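Local coordinates for protein protease Do-like 8, chloroplastic (Arabidopsis thaliana, PDB 4IC6) that is probably a serine endopeptidase of the HtrA (Deg) type, cleaving proteins in the chloroplast thylakoid, at residues 181-184 against 188-191. The protein carries 1 engineered substitution. Residues are numbered along the deposited sequence; the frame is centred on the assembly and turned at random.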
loop_
_atom_site.group_PDB
_atom_site.type_symbol
_atom_site.label_atom_id
_atom_site.label_comp_id
_atom_site.label_asym_id
_atom_site.label_seq_id
_atom_site.Cartn_x
_atom_site.Cartn_y
_atom_site.Cartn_z
ATOM N N ILE A 181 4.479 6.125 -24.341
ATOM C CA ILE A 181 4.987 4.990 -23.595
ATOM C C ILE A 181 5.725 5.522 -22.394
ATOM O O ILE A 181 6.760 6.190 -22.535
ATOM C CB ILE A 181 6.000 4.194 -24.441
ATOM C CG1 ILE A 181 5.371 3.780 -25.775
ATOM C CG2 ILE A 181 6.528 2.981 -23.667
ATOM C CD1 ILE A 181 6.264 2.833 -26.600
ATOM N N PHE A 182 5.223 5.230 -21.199
ATOM C CA PHE A 182 5.877 5.724 -19.991
ATOM C C PHE A 182 6.957 4.754 -19.549
ATOM O O PHE A 182 6.827 4.041 -18.547
ATOM C CB PHE A 182 4.834 6.016 -18.914
ATOM C CG PHE A 182 3.860 7.073 -19.333
ATOM C CD1 PHE A 182 4.291 8.370 -19.563
ATOM C CD2 PHE A 182 2.524 6.768 -19.535
ATOM C CE1 PHE A 182 3.394 9.356 -19.978
ATOM C CE2 PHE A 182 1.623 7.743 -19.950
ATOM C CZ PHE A 182 2.059 9.041 -20.167
ATOM N N SER A 183 8.028 4.760 -20.333
ATOM C CA SER A 183 9.083 3.763 -20.258
ATOM C C SER A 183 9.713 3.723 -18.884
ATOM O O SER A 183 9.841 4.745 -18.227
ATOM C CB SER A 183 10.174 4.085 -21.293
ATOM O OG SER A 183 11.361 3.357 -21.019
ATOM N N GLN A 184 10.153 2.546 -18.464
ATOM C CA GLN A 184 10.819 2.448 -17.182
ATOM C C GLN A 184 12.184 3.139 -17.215
ATOM O O GLN A 184 12.894 3.194 -16.213
ATOM C CB GLN A 184 10.904 0.991 -16.732
ATOM C CG GLN A 184 9.528 0.392 -16.439
ATOM C CD GLN A 184 9.628 -0.971 -15.778
ATOM O OE1 GLN A 184 10.731 -1.469 -15.521
ATOM N NE2 GLN A 184 8.485 -1.585 -15.505
ATOM N N THR A 188 9.250 9.486 -21.374
ATOM C CA THR A 188 8.140 9.005 -22.189
ATOM C C THR A 188 8.433 9.073 -23.674
ATOM O O THR A 188 9.034 10.021 -24.169
ATOM C CB THR A 188 6.782 9.644 -21.835
ATOM O OG1 THR A 188 6.128 10.101 -23.028
ATOM C CG2 THR A 188 6.978 10.761 -20.913
ATOM N N ILE A 189 8.018 8.027 -24.367
ATOM C CA ILE A 189 8.268 7.875 -25.782
ATOM C C ILE A 189 6.956 8.101 -26.497
ATOM O O ILE A 189 5.936 7.494 -26.136
ATOM C CB ILE A 189 8.753 6.447 -26.063
ATOM C CG1 ILE A 189 9.954 6.107 -25.172
ATOM C CG2 ILE A 189 9.091 6.259 -27.514
ATOM C CD1 ILE A 189 10.207 4.599 -25.058
ATOM N N GLY A 190 6.963 8.979 -27.499
ATOM C CA GLY A 190 5.749 9.276 -28.247
ATOM C C GLY A 190 5.628 8.333 -29.421
ATOM O O GLY A 190 6.613 7.700 -29.811
ATOM N N GLY A 191 4.425 8.221 -29.985
ATOM C CA GLY A 191 4.232 7.431 -31.192
ATOM C C GLY A 191 4.220 5.925 -30.960
ATOM O O GLY A 191 4.367 5.121 -31.897
#
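Ile181 and Ile189 form an antiparallel hydrogen-bonded pair at the open end of a short hairpin, gripping each other twice through the backbone. Ile181 N gives its hydrogen to Ile189 O at 2.7 Å, in the carbonyl plane and nearly straight at 166°; Ile189 N returns a bond of 2.9 Å to Ile181 O. That same oxygen also takes a CA-H...O contact from Thr188 CA at 3.2 Å. Beyond it the chain bends through an inverse gamma turn centred on Phe182. The isoleucines stand on one face of the ribbon, their branch carbons Ile181 CB and Ile189 CB 3.9 Å apart. Ile189 CG1 lies anti to its carbonyl carbon (chi1 -54°), and CD1 reaches Ser183 CB at 3.8 Å. On the other face Phe182 and Thr188 run side by side, the ring carbon CD1 of Phe182 meeting Thr188 CB obliquely at 3.6 Å, with the methyl CG2 close behind. Were Phe182 cut back to an alanine, Thr188 would probably lose the ring that lies alongside it, and the tag residues His364 and His366 the ring they meet. The hairpin, strands 179-182 and 188-189, belongs to the trypsin-like domain and follows barrel strand 168-176; Ser183 OG hydrogen-bonds Asp126 OD2, a predicted charge-relay residue, so the turn borders the active site beside the loop holding Ile222 and Phe223.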